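Local coordinates for protein C-domain type II peptide synthetase (Streptomyces globisporus, PDB 4ZNM) that is a free-standing condensation-domain protein of the type II peptide synthetase kind, built on the fold of the CoA-dependent acyltransferase clan, at residues Lys218-Ala223 / Pro315-Leu320; Ala223-Leu228 / Glu356-Ala361; Asn365-Val370 / Thr430-Asp435. All blocks are in the same frame, centred on the assembly; numbering follows the deposited sequence.

Interaction 1 of 3, residues Lys218-Ala223 / Pro315-Leu320; sequences KRLQGA and PLRTDL
R317 and R219 exchange hydrogen bonds between side chain and main chain. NH1 of R317 gives one to the carbonyl O of R219 (2.8 Å), which lies close to the R317 guanidinium plane, and a second, longer one to Q221 O (3.1 Å), reached from above the plane of that carbonyl. In return, NH2 of R219 donates to R317 O at 2.6 Å, meeting it almost head-on at a C=O...N angle of 170°, although the N-H...O angle is only 134°. With CG anti to the backbone N (chi1 -178°) and every later torsion extended, R317 reaches from strand to turn. The methyl CB of A223 sits over one face of the R317 guanidinium, 3.6 Å from R317 CZ and offset toward the rim. L220 slips past the aliphatic part of R317, L220 CD2 lying 3.9 Å from R317 CB, while L220 CD1 meets P315 CG. The carbonyls that R317 grips belong to the end of helix 207-219 and to the type II beta turn L220-A223 that follows, closed by A223 N to L220 O; G222 supplies the positive phi of the turn. This chain exit is thereby fixed to strand 312-319, which pairs antiparallel with 288-295 in the condensation-domain fold. Farther out, D288 forms a salt bridge with NE of R317 and E339 one with NE of R219, probably offsetting the two like charges, and T336 also bonds to R317 O.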
ATOM      1  N   LYS A 218      -0.999 -25.592  12.044  1.00 33.55           N
ATOM      2  CA  LYS A 218      -0.178 -25.781  13.249  1.00 33.94           C
ATOM      3  C   LYS A 218       0.336 -24.451  13.772  1.00 33.27           C
ATOM      4  O   LYS A 218       0.220 -24.158  14.948  1.00 32.62           O
ATOM      5  CB  LYS A 218       1.014 -26.708  12.985  1.00 52.07           C
ATOM      6  CG  LYS A 218       0.638 -28.115  12.552  1.00 79.86           C
ATOM      7  CD  LYS A 218       1.869 -28.924  12.143  1.00104.31           C
ATOM      8  CE  LYS A 218       1.496 -30.363  11.800  1.00113.11           C
ATOM      9  NZ  LYS A 218       2.659 -31.166  11.326  1.00109.42           N
ATOM     10  N   ARG A 219       0.927 -23.651  12.889  1.00 32.10           N
ATOM     11  CA  ARG A 219       1.540 -22.400  13.307  1.00 33.21           C
ATOM     12  C   ARG A 219       0.561 -21.421  13.945  1.00 30.12           C
ATOM     13  O   ARG A 219       0.903 -20.694  14.871  1.00 29.73           O
ATOM     14  CB  ARG A 219       2.193 -21.724  12.118  1.00 30.73           C
ATOM     15  CG  ARG A 219       3.143 -20.617  12.512  1.00 38.01           C
ATOM     16  CD  ARG A 219       4.376 -21.150  13.277  1.00 41.29           C
ATOM     17  NE  ARG A 219       5.332 -20.075  13.297  1.00 44.63           N
ATOM     18  CZ  ARG A 219       5.278 -19.038  14.128  1.00 45.05           C
ATOM     19  NH1 ARG A 219       4.346 -18.975  15.068  1.00 48.73           N
ATOM     20  NH2 ARG A 219       6.179 -18.068  14.020  1.00 39.83           N
ATOM     21  N   LEU A 220      -0.654 -21.372  13.421  1.00 29.84           N
ATOM     22  CA  LEU A 220      -1.643 -20.427  13.902  1.00 28.93           C
ATOM     23  C   LEU A 220      -2.701 -21.054  14.806  1.00 29.38           C
ATOM     24  O   LEU A 220      -3.749 -20.459  15.063  1.00 29.23           O
ATOM     25  CB  LEU A 220      -2.314 -19.772  12.713  1.00 29.18           C
ATOM     26  CG  LEU A 220      -1.389 -18.886  11.904  1.00 27.57           C
ATOM     27  CD1 LEU A 220      -2.152 -18.258  10.757  1.00 26.92           C
ATOM     28  CD2 LEU A 220      -0.698 -17.820  12.761  1.00 26.86           C
ATOM     29  N   GLN A 221      -2.406 -22.243  15.309  1.00 35.67           N
ATOM     30  CA  GLN A 221      -3.267 -22.886  16.285  1.00 38.89           C
ATOM     31  C   GLN A 221      -3.542 -21.962  17.470  1.00 30.35           C
ATOM     32  O   GLN A 221      -2.626 -21.630  18.228  1.00 31.11           O
ATOM     33  CB  GLN A 221      -2.625 -24.172  16.778  1.00 45.56           C
ATOM     34  CG  GLN A 221      -3.407 -24.906  17.837  1.00 61.40           C
ATOM     35  CD  GLN A 221      -4.392 -25.853  17.235  1.00 84.36           C
ATOM     36  OE1 GLN A 221      -5.379 -25.436  16.635  1.00 83.40           O
ATOM     37  NE2 GLN A 221      -4.123 -27.148  17.366  1.00 99.83           N
ATOM     38  N   GLY A 222      -4.800 -21.580  17.648  1.00 38.02           N
ATOM     39  CA  GLY A 222      -5.178 -20.744  18.770  1.00 35.32           C
ATOM     40  C   GLY A 222      -4.728 -19.309  18.634  1.00 39.95           C
ATOM     41  O   GLY A 222      -4.843 -18.529  19.581  1.00 42.64           O
ATOM     42  N   ALA A 223      -4.216 -18.940  17.462  1.00 31.21           N
ATOM     43  CA  ALA A 223      -3.797 -17.583  17.259  1.00 26.93           C
ATOM     44  C   ALA A 223      -5.004 -16.674  16.971  1.00 29.37           C
ATOM     45  O   ALA A 223      -5.982 -17.077  16.319  1.00 30.21           O
ATOM     46  CB  ALA A 223      -2.812 -17.502  16.135  1.00 28.49           C
ATOM     47  N   PRO A 315      -0.290 -13.322   7.742  1.00 25.46           N
ATOM     48  CA  PRO A 315      -0.189 -13.180   9.202  1.00 26.12           C
ATOM     49  C   PRO A 315       1.168 -13.614   9.750  1.00 22.74           C
ATOM     50  O   PRO A 315       1.692 -14.667   9.384  1.00 29.41           O
ATOM     51  CB  PRO A 315      -1.321 -14.066   9.722  1.00 28.47           C
ATOM     52  CG  PRO A 315      -1.654 -14.993   8.604  1.00 35.27           C
ATOM     53  CD  PRO A 315      -1.305 -14.307   7.337  1.00 32.44           C
ATOM     54  N   LEU A 316       1.724 -12.771  10.615  1.00 24.13           N
ATOM     55  CA  LEU A 316       3.046 -12.992  11.214  1.00 23.19           C
ATOM     56  C   LEU A 316       2.869 -13.192  12.702  1.00 27.35           C
ATOM     57  O   LEU A 316       2.516 -12.248  13.405  1.00 25.91           O
ATOM     58  CB  LEU A 316       3.975 -11.796  10.953  1.00 22.42           C
ATOM     59  CG  LEU A 316       4.196 -11.474   9.482  1.00 22.57           C
ATOM     60  CD1 LEU A 316       5.121 -10.312   9.268  1.00 30.40           C
ATOM     61  CD2 LEU A 316       4.706 -12.673   8.725  1.00 26.37           C
ATOM     62  N   ARG A 317       3.089 -14.420  13.166  1.00 26.79           N
ATOM     63  CA  ARG A 317       2.941 -14.741  14.580  1.00 25.35           C
ATOM     64  C   ARG A 317       4.282 -14.962  15.233  1.00 26.74           C
ATOM     65  O   ARG A 317       5.002 -15.854  14.833  1.00 26.12           O
ATOM     66  CB  ARG A 317       2.109 -15.993  14.765  1.00 30.59           C
ATOM     67  CG  ARG A 317       1.886 -16.353  16.222  1.00 31.84           C
ATOM     68  CD  ARG A 317       1.037 -17.590  16.348  1.00 28.66           C
ATOM     69  NE  ARG A 317       0.523 -17.787  17.708  1.00 30.10           N
ATOM     70  CZ  ARG A 317      -0.090 -18.892  18.123  1.00 32.74           C
ATOM     71  NH1 ARG A 317      -0.252 -19.921  17.308  1.00 33.53           N
ATOM     72  NH2 ARG A 317      -0.570 -18.965  19.346  1.00 37.20           N
ATOM     73  N   THR A 318       4.583 -14.172  16.260  1.00 25.87           N
ATOM     74  CA  THR A 318       5.846 -14.295  16.985  1.00 27.91           C
ATOM     75  C   THR A 318       5.607 -14.344  18.482  1.00 28.38           C
ATOM     76  O   THR A 318       4.763 -13.610  19.024  1.00 29.73           O
ATOM     77  CB  THR A 318       6.782 -13.116  16.678  1.00 30.93           C
ATOM     78  OG1 THR A 318       6.889 -12.965  15.267  1.00 30.93           O
ATOM     79  CG2 THR A 318       8.187 -13.349  17.247  1.00 36.05           C
ATOM     80  N   ASP A 319       6.369 -15.202  19.143  1.00 33.48           N
ATOM     81  CA  ASP A 319       6.299 -15.364  20.590  1.00 30.08           C
ATOM     82  C   ASP A 319       7.432 -14.608  21.219  1.00 29.23           C
ATOM     83  O   ASP A 319       8.590 -14.973  21.032  1.00 33.92           O
ATOM     84  CB  ASP A 319       6.383 -16.830  20.976  1.00 38.84           C
ATOM     85  CG  ASP A 319       6.239 -17.048  22.484  1.00 46.54           C
ATOM     86  OD1 ASP A 319       5.942 -16.075  23.212  1.00 49.24           O
ATOM     87  OD2 ASP A 319       6.412 -18.199  22.928  1.00 53.25           O
ATOM     88  N   LEU A 320       7.094 -13.557  21.948  1.00 29.10           N
ATOM     89  CA  LEU A 320       8.066 -12.651  22.539  1.00 30.57           C
ATOM     90  C   LEU A 320       8.402 -13.063  23.968  1.00 38.03           C
ATOM     91  O   LEU A 320       9.186 -12.388  24.644  1.00 33.22           O
ATOM     92  CB  LEU A 320       7.536 -11.222  22.559  1.00 36.38           C
ATOM     93  CG  LEU A 320       7.812 -10.345  21.329  1.00 47.87           C
ATOM     94  CD1 LEU A 320       7.167 -10.903  20.068  1.00 54.87           C
ATOM     95  CD2 LEU A 320       7.306  -8.959  21.626  1.00 46.87           C
TER

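Interaction 2 of 3, residues Ala223-Leu228 / Glu356-Ala361; sequences ARIIGL and ELMASA
A bend at chi2 (-80°) turns the R224 guanidinium over E356, whose CB sits 3.4 Å from R224 CZ, centred over one face of the group. The two side chains run alongside each other in the same direction, with guanidinium and carboxylate planes 41° apart, yet the charged ends do not meet. In L357, CG stands anti to the backbone N (chi1 -173°), which carries the branched end back toward 223-228 although the CB bond starts away from it. There L357 CG packs against I225 CG1 at 3.8 Å, the two side chains crossing at a slant, and L357 CD1 reaches the A223 methyl. I225 CD1 also touches CG of the selenomethionine M358. Farther along, S360 CB lies near I225 O and G227 CA.

A single direct hydrogen bond joins the backbones: I225 N to L357 O, 2.9 Å, with the donor in the carbonyl plane. Beside it a water donates to both I225 O and L357 O (2.7 Å to the latter) and accepts from S360 N. L357 O therefore has two donors. NH1 of R224 binds the A223 carbonyl of its own segment, and that bond probably helps fix the rotation of the guanidinium above E356.

The stretch 223-228 leads into edge strand 227-229, whereas 356-361, with its type I turn E356-A359, lies in the loop between helix 347-350 and strand 366-373. T290, P292 and F313 of the neighbouring two-stranded sheet also pack on I225. Cohesion here thus comes from apolar packing and from main-chain bonds, one direct and the others through water, while R224 and E356 contribute packing of CB on the guanidinium face and probably a modest attraction between charges that do not touch.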
ATOM      1  N   ALA A 223      -4.216 -18.940  17.462  1.00 31.21           N
ATOM      2  CA  ALA A 223      -3.797 -17.583  17.259  1.00 26.93           C
ATOM      3  C   ALA A 223      -5.004 -16.674  16.971  1.00 29.37           C
ATOM      4  O   ALA A 223      -5.982 -17.077  16.319  1.00 30.21           O
ATOM      5  CB  ALA A 223      -2.812 -17.502  16.135  1.00 28.49           C
ATOM      6  N   ARG A 224      -4.895 -15.431  17.433  1.00 31.28           N
ATOM      7  CA  ARG A 224      -5.860 -14.401  17.136  1.00 31.47           C
ATOM      8  C   ARG A 224      -5.065 -13.159  16.765  1.00 27.92           C
ATOM      9  O   ARG A 224      -4.227 -12.727  17.544  1.00 27.51           O
ATOM     10  CB  ARG A 224      -6.773 -14.129  18.335  1.00 29.62           C
ATOM     11  CG  ARG A 224      -7.606 -15.331  18.803  1.00 36.82           C
ATOM     12  CD  ARG A 224      -8.837 -15.543  17.931  1.00 42.04           C
ATOM     13  NE  ARG A 224      -9.749 -16.544  18.483  1.00 38.57           N
ATOM     14  CZ  ARG A 224      -9.531 -17.860  18.463  1.00 43.00           C
ATOM     15  NH1 ARG A 224      -8.417 -18.360  17.938  1.00 34.00           N
ATOM     16  NH2 ARG A 224     -10.429 -18.681  18.980  1.00 52.33           N
ATOM     17  N   ILE A 225      -5.319 -12.598  15.582  1.00 23.61           N
ATOM     18  CA  ILE A 225      -4.733 -11.310  15.217  1.00 23.84           C
ATOM     19  C   ILE A 225      -5.003 -10.332  16.361  1.00 28.64           C
ATOM     20  O   ILE A 225      -6.106 -10.271  16.867  1.00 24.98           O
ATOM     21  CB  ILE A 225      -5.281 -10.767  13.896  1.00 25.58           C
ATOM     22  CG1 ILE A 225      -4.787 -11.631  12.726  1.00 25.58           C
ATOM     23  CG2 ILE A 225      -4.815  -9.343  13.687  1.00 29.07           C
ATOM     24  CD1 ILE A 225      -5.540 -11.388  11.409  1.00 22.57           C
ATOM     25  N   ILE A 226      -3.998  -9.552  16.740  1.00 23.84           N
ATOM     26  CA  ILE A 226      -4.129  -8.633  17.854  1.00 24.37           C
ATOM     27  C   ILE A 226      -5.017  -7.452  17.435  1.00 27.30           C
ATOM     28  O   ILE A 226      -4.852  -6.874  16.346  1.00 29.25           O
ATOM     29  CB  ILE A 226      -2.728  -8.176  18.354  1.00 36.90           C
ATOM     30  CG1 ILE A 226      -2.812  -7.475  19.700  1.00 44.61           C
ATOM     31  CG2 ILE A 226      -2.096  -7.248  17.409  1.00 43.77           C
ATOM     32  CD1 ILE A 226      -1.630  -7.800  20.572  1.00 51.22           C
ATOM     33  N   GLY A 227      -5.985  -7.142  18.296  1.00 31.83           N
ATOM     34  CA  GLY A 227      -6.881  -6.009  18.100  1.00 35.56           C
ATOM     35  C   GLY A 227      -6.471  -4.758  18.858  1.00 35.44           C
ATOM     36  O   GLY A 227      -5.923  -4.836  19.957  1.00 40.34           O
ATOM     37  N   LEU A 228      -6.701  -3.599  18.241  1.00 31.18           N
ATOM     38  CA  LEU A 228      -6.540  -2.305  18.913  1.00 28.10           C
ATOM     39  C   LEU A 228      -7.885  -1.793  19.411  1.00 29.67           C
ATOM     40  O   LEU A 228      -8.862  -1.762  18.650  1.00 31.02           O
ATOM     41  CB  LEU A 228      -5.941  -1.275  17.958  1.00 28.57           C
ATOM     42  CG  LEU A 228      -4.569  -1.597  17.382  1.00 26.69           C
ATOM     43  CD1 LEU A 228      -4.187  -0.474  16.434  1.00 28.39           C
ATOM     44  CD2 LEU A 228      -3.551  -1.767  18.513  1.00 33.52           C
ATOM     45  N   GLU A 356     -10.922 -18.715  13.103  1.00 34.64           N
ATOM     46  CA  GLU A 356     -11.138 -17.776  14.213  1.00 37.14           C
ATOM     47  C   GLU A 356     -10.043 -16.696  14.274  1.00 33.46           C
ATOM     48  O   GLU A 356     -10.079 -15.823  15.135  1.00 33.74           O
ATOM     49  CB  GLU A 356     -11.209 -18.517  15.561  1.00 43.77           C
ATOM     50  CG  GLU A 356     -12.305 -19.595  15.682  1.00 54.65           C
ATOM     51  CD  GLU A 356     -13.724 -19.066  15.516  1.00 66.58           C
ATOM     52  OE1 GLU A 356     -13.951 -17.859  15.727  1.00 61.19           O
ATOM     53  OE2 GLU A 356     -14.623 -19.861  15.174  1.00 82.10           O
ATOM     54  N   LEU A 357      -9.080 -16.760  13.362  1.00 31.34           N
ATOM     55  CA  LEU A 357      -7.952 -15.836  13.354  1.00 28.59           C
ATOM     56  C   LEU A 357      -8.359 -14.356  13.476  1.00 33.65           C
ATOM     57  O   LEU A 357      -7.640 -13.555  14.091  1.00 30.98           O
ATOM     58  CB  LEU A 357      -7.129 -16.021  12.073  1.00 30.18           C
ATOM     59  CG  LEU A 357      -5.822 -15.219  12.017  1.00 30.20           C
ATOM     60  CD1 LEU A 357      -4.826 -15.759  13.062  1.00 31.69           C
ATOM     61  CD2 LEU A 357      -5.232 -15.266  10.629  1.00 25.24           C
HETATM   62  N   MSE A 358      -9.490 -13.976  12.881  1.00 30.06           N
HETATM   63  CA  MSE A 358      -9.829 -12.561  12.829  1.00 31.34           C
HETATM   64  C   MSE A 358     -10.919 -12.185  13.810  1.00 35.33           C
HETATM   65  O   MSE A 358     -11.526 -11.129  13.671  1.00 39.67           O
HETATM   66  CB  MSE A 358     -10.298 -12.162  11.430  1.00 37.91           C
HETATM   67  CG  MSE A 358      -9.259 -12.236  10.311  1.00 46.18           C
HETATM   68 SE   MSE A 358     -10.154 -11.742   8.658  0.62 47.15          SE
HETATM   69  CE  MSE A 358     -11.275 -13.349   8.582  1.00 65.35           C
ATOM     70  N   ALA A 359     -11.193 -13.022  14.795  1.00 32.19           N
ATOM     71  CA  ALA A 359     -12.335 -12.752  15.686  1.00 47.23           C
ATOM     72  C   ALA A 359     -12.302 -11.388  16.419  1.00 60.88           C
ATOM     73  O   ALA A 359     -13.223 -11.087  17.166  1.00 66.70           O
ATOM     74  CB  ALA A 359     -12.459 -13.852  16.686  1.00 49.90           C
ATOM     75  N   SER A 360     -11.251 -10.593  16.196  0.51 55.96           N
ATOM     76  CA  SER A 360     -11.178  -9.219  16.712  0.51 47.29           C
ATOM     77  C   SER A 360     -11.128  -8.166  15.588  0.51 39.98           C
ATOM     78  O   SER A 360     -10.630  -7.046  15.763  0.51 32.20           O
ATOM     79  CB  SER A 360      -9.974  -9.061  17.633  0.51 40.51           C
ATOM     80  OG  SER A 360     -10.370  -9.313  18.969  0.51 42.88           O
ATOM     81  N   ALA A 361     -11.662  -8.539  14.435  1.00 39.09           N
ATOM     82  CA  ALA A 361     -11.793  -7.622  13.333  1.00 44.83           C
ATOM     83  C   ALA A 361     -13.095  -6.901  13.447  1.00 48.57           C
ATOM     84  O   ALA A 361     -13.168  -5.674  13.199  1.00 49.22           O
ATOM     85  CB  ALA A 361     -11.709  -8.358  12.004  1.00 61.34           C
TER
HETATM   86  O   HOH W   1      -8.364 -11.688  15.830  1.00 40.97           O

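Interaction 3 of 3, residues Asn365-Val370 / Thr430-Asp435; sequences NHQISV and TNRFKD
NH2 of R432 has three acceptors: it makes a weak hydrogen bond to H366 O (3.2 Å), a sound one to OG1 of T230 and another weak one to the carbonyl of S363. NE of the same guanidinium binds the carbonyl of I232, so the group is held chiefly by the chain that follows strand 227-229. The H366 carbonyl meets it obliquely, which fits the weakness of that bond. R432 is folded rather than extended, bent at chi2 (-61°) and again at chi3, and this doubling back brings one face of its guanidinium against Q367. CG of Q367 lies over that face, offset toward the rim and 3.6 Å from R432 NH1, and the amide is stacked on the guanidinium with the two planes 28° apart. The Q367 amide then crosses the R432 side chain at a slant, and Q367 OE1 comes to 3.4 Å from R432 CB. Q367 OE1 also nears the F433 ring, 3.5 Å from F433 CE2. NE2 of Q367 is taken by D408 and N429, two bonds that fix which way the buried amide faces. Those partners would also place OE1 beside R432 and F433. R234 brings a like charge close to NH1 of R432. F433 further packs on L228 and V410. Q367 is the second residue of strand 366-373, which lies between 227-229 and 410-416 in the mixed five-stranded sheet of the condensation-domain fold; the loop 430-434, which leads from strand 422-429 to helix 435-454 with K434 at its N-cap, folds over the beginning of strand 366-373.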
ATOM      1  N   ASN A 365     -15.627  -3.150  19.798  1.00 34.02           N
ATOM      2  CA  ASN A 365     -14.706  -2.252  20.461  1.00 36.63           C
ATOM      3  C   ASN A 365     -13.259  -2.429  20.028  1.00 34.60           C
ATOM      4  O   ASN A 365     -12.369  -1.840  20.630  1.00 33.16           O
ATOM      5  CB  ASN A 365     -14.821  -2.437  21.969  1.00 48.48           C
ATOM      6  CG  ASN A 365     -16.121  -1.867  22.516  1.00 63.44           C
ATOM      7  OD1 ASN A 365     -16.984  -2.607  22.987  1.00 72.46           O
ATOM      8  ND2 ASN A 365     -16.274  -0.541  22.432  1.00 62.13           N
ATOM      9  N   HIS A 366     -13.006  -3.251  19.015  1.00 33.25           N
ATOM     10  CA  HIS A 366     -11.633  -3.361  18.496  1.00 29.37           C
ATOM     11  C   HIS A 366     -11.577  -3.381  16.971  1.00 32.25           C
ATOM     12  O   HIS A 366     -12.571  -3.698  16.316  1.00 29.24           O
ATOM     13  CB  HIS A 366     -10.926  -4.620  19.025  1.00 33.18           C
ATOM     14  CG  HIS A 366     -10.901  -4.709  20.521  1.00 40.47           C
ATOM     15  ND1 HIS A 366      -9.789  -4.394  21.275  1.00 35.28           N
ATOM     16  CD2 HIS A 366     -11.863  -5.066  21.398  1.00 35.36           C
ATOM     17  CE1 HIS A 366     -10.070  -4.553  22.554  1.00 42.10           C
ATOM     18  NE2 HIS A 366     -11.321  -4.961  22.655  1.00 42.38           N
ATOM     19  N   GLN A 367     -10.392  -3.058  16.435  1.00 27.49           N
ATOM     20  CA  GLN A 367     -10.065  -3.315  15.048  1.00 26.75           C
ATOM     21  C   GLN A 367      -8.684  -3.915  14.892  1.00 25.67           C
ATOM     22  O   GLN A 367      -7.796  -3.740  15.727  1.00 27.50           O
ATOM     23  CB  GLN A 367     -10.126  -2.026  14.230  1.00 28.54           C
ATOM     24  CG  GLN A 367     -11.489  -1.480  13.966  1.00 27.82           C
ATOM     25  CD  GLN A 367     -11.412  -0.193  13.136  1.00 27.81           C
ATOM     26  OE1 GLN A 367     -10.831   0.789  13.578  1.00 27.67           O
ATOM     27  NE2 GLN A 367     -11.965  -0.216  11.918  1.00 28.06           N
ATOM     28  N   ILE A 368      -8.470  -4.585  13.785  1.00 25.21           N
ATOM     29  CA  ILE A 368      -7.156  -5.102  13.548  1.00 24.33           C
ATOM     30  C   ILE A 368      -6.286  -4.039  12.871  1.00 23.77           C
ATOM     31  O   ILE A 368      -6.779  -3.157  12.167  1.00 24.01           O
ATOM     32  CB  ILE A 368      -7.187  -6.378  12.733  1.00 39.99           C
ATOM     33  CG1 ILE A 368      -7.828  -6.164  11.384  1.00 42.26           C
ATOM     34  CG2 ILE A 368      -7.932  -7.468  13.484  1.00 57.79           C
ATOM     35  CD1 ILE A 368      -7.031  -6.849  10.326  1.00 54.77           C
ATOM     36  N   SER A 369      -4.991  -4.148  13.119  1.00 23.16           N
ATOM     37  CA  SER A 369      -4.010  -3.324  12.459  1.00 23.09           C
ATOM     38  C   SER A 369      -3.094  -4.172  11.596  1.00 22.22           C
ATOM     39  O   SER A 369      -2.872  -5.365  11.843  1.00 24.76           O
ATOM     40  CB  SER A 369      -3.189  -2.534  13.477  1.00 27.52           C
ATOM     41  OG  SER A 369      -2.215  -3.370  14.065  1.00 29.08           O
ATOM     42  N   VAL A 370      -2.606  -3.529  10.552  1.00 22.07           N
ATOM     43  CA  VAL A 370      -1.675  -4.106   9.606  1.00 21.77           C
ATOM     44  C   VAL A 370      -0.401  -3.249   9.589  1.00 21.60           C
ATOM     45  O   VAL A 370      -0.472  -2.024   9.613  1.00 23.42           O
ATOM     46  CB  VAL A 370      -2.286  -4.143   8.187  1.00 22.02           C
ATOM     47  CG1 VAL A 370      -1.337  -4.761   7.209  1.00 26.78           C
ATOM     48  CG2 VAL A 370      -3.598  -4.919   8.161  1.00 22.59           C
ATOM     49  N   THR A 430     -11.983   7.199  10.842  1.00 24.03           N
ATOM     50  CA  THR A 430     -12.387   8.288  11.727  1.00 23.00           C
ATOM     51  C   THR A 430     -13.720   8.010  12.408  1.00 29.17           C
ATOM     52  O   THR A 430     -14.066   8.655  13.406  1.00 24.35           O
ATOM     53  CB  THR A 430     -12.461   9.609  10.938  1.00 26.47           C
ATOM     54  OG1 THR A 430     -13.205   9.409   9.737  1.00 27.17           O
ATOM     55  CG2 THR A 430     -11.090  10.048  10.546  1.00 27.12           C
ATOM     56  N   ASN A 431     -14.460   7.026  11.908  1.00 25.29           N
ATOM     57  CA  ASN A 431     -15.643   6.537  12.622  1.00 29.39           C
ATOM     58  C   ASN A 431     -15.285   5.612  13.812  1.00 31.42           C
ATOM     59  O   ASN A 431     -16.170   5.134  14.513  1.00 27.59           O
ATOM     60  CB  ASN A 431     -16.574   5.798  11.665  1.00 22.56           C
ATOM     61  CG  ASN A 431     -15.849   4.792  10.816  1.00 27.04           C
ATOM     62  OD1 ASN A 431     -14.888   5.131  10.149  1.00 27.01           O
ATOM     63  ND2 ASN A 431     -16.311   3.555  10.824  1.00 29.41           N
ATOM     64  N   ARG A 432     -14.000   5.381  14.058  1.00 22.39           N
ATOM     65  CA  ARG A 432     -13.585   4.464  15.113  1.00 22.46           C
ATOM     66  C   ARG A 432     -12.503   5.071  15.987  1.00 22.44           C
ATOM     67  O   ARG A 432     -12.431   4.773  17.160  1.00 26.90           O
ATOM     68  CB  ARG A 432     -13.067   3.154  14.504  1.00 21.80           C
ATOM     69  CG  ARG A 432     -14.122   2.341  13.726  1.00 25.12           C
ATOM     70  CD  ARG A 432     -15.332   1.877  14.583  1.00 23.90           C
ATOM     71  NE  ARG A 432     -14.991   0.933  15.633  1.00 24.20           N
ATOM     72  CZ  ARG A 432     -14.879  -0.376  15.454  1.00 22.95           C
ATOM     73  NH1 ARG A 432     -15.059  -0.902  14.253  1.00 27.90           N
ATOM     74  NH2 ARG A 432     -14.563  -1.158  16.486  1.00 30.85           N
ATOM     75  N   PHE A 433     -11.643   5.908  15.410  1.00 21.89           N
ATOM     76  CA  PHE A 433     -10.559   6.504  16.183  1.00 21.70           C
ATOM     77  C   PHE A 433     -10.545   7.998  16.078  1.00 24.83           C
ATOM     78  O   PHE A 433     -10.724   8.549  14.995  1.00 22.44           O
ATOM     79  CB  PHE A 433      -9.192   5.974  15.720  1.00 23.19           C
ATOM     80  CG  PHE A 433      -8.859   4.607  16.246  1.00 23.68           C
ATOM     81  CD1 PHE A 433      -8.461   4.444  17.570  1.00 22.36           C
ATOM     82  CD2 PHE A 433      -8.935   3.490  15.423  1.00 20.33           C
ATOM     83  CE1 PHE A 433      -8.134   3.182  18.068  1.00 26.99           C
ATOM     84  CE2 PHE A 433      -8.616   2.229  15.891  1.00 27.40           C
ATOM     85  CZ  PHE A 433      -8.197   2.069  17.221  1.00 21.72           C
ATOM     86  N   LYS A 434     -10.266   8.639  17.208  1.00 27.45           N
ATOM     87  CA  LYS A 434      -9.913  10.048  17.250  1.00 32.06           C
ATOM     88  C   LYS A 434      -8.473  10.294  16.816  1.00 30.37           C
ATOM     89  O   LYS A 434      -7.586   9.447  17.039  1.00 29.09           O
ATOM     90  CB  LYS A 434     -10.110  10.581  18.660  1.00 35.63           C
ATOM     91  CG  LYS A 434     -11.561  10.656  19.077  1.00 44.34           C
ATOM     92  CD  LYS A 434     -11.669  10.623  20.589  1.00 71.65           C
ATOM     93  CE  LYS A 434     -12.844  11.445  21.090  1.00 94.07           C
ATOM     94  NZ  LYS A 434     -13.456  10.825  22.295  1.00108.51           N
ATOM     95  N   ASP A 435      -8.234  11.469  16.236  1.00 28.82           N
ATOM     96  CA  ASP A 435      -6.903  11.819  15.702  1.00 29.17           C
ATOM     97  C   ASP A 435      -5.807  11.819  16.771  1.00 32.32           C
ATOM     98  O   ASP A 435      -4.672  11.413  16.515  1.00 29.47           O
ATOM     99  CB  ASP A 435      -6.939  13.196  15.041  1.00 30.07           C
ATOM    100  CG  ASP A 435      -7.894  13.252  13.860  1.00 35.55           C
ATOM    101  OD1 ASP A 435      -8.021  12.238  13.140  1.00 35.36           O
ATOM    102  OD2 ASP A 435      -8.525  14.315  13.655  1.00 41.25           O
TER

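In the fold
Interactions 1 and 2 share A223 and touch through L357, which packs on both P315 and L220; together they hold the chain between helix 207-219 and strand 227-229. Interactions 2 and 3 meet within the five-stranded sheet, where L228 N lies 2.7 Å from Q367 O, a probable hydrogen bond, and I225 packs on I368. Interactions 1 and 3 do not touch, their centres being about 23 Å apart. Both 1 and 2 are partly buried: arginine-to-carbonyl bonds dominate the first, apolar packing and a bridging water the second. Interaction 3 is buried and relies on a stacked amide and guanidinium with mostly outside polar partners.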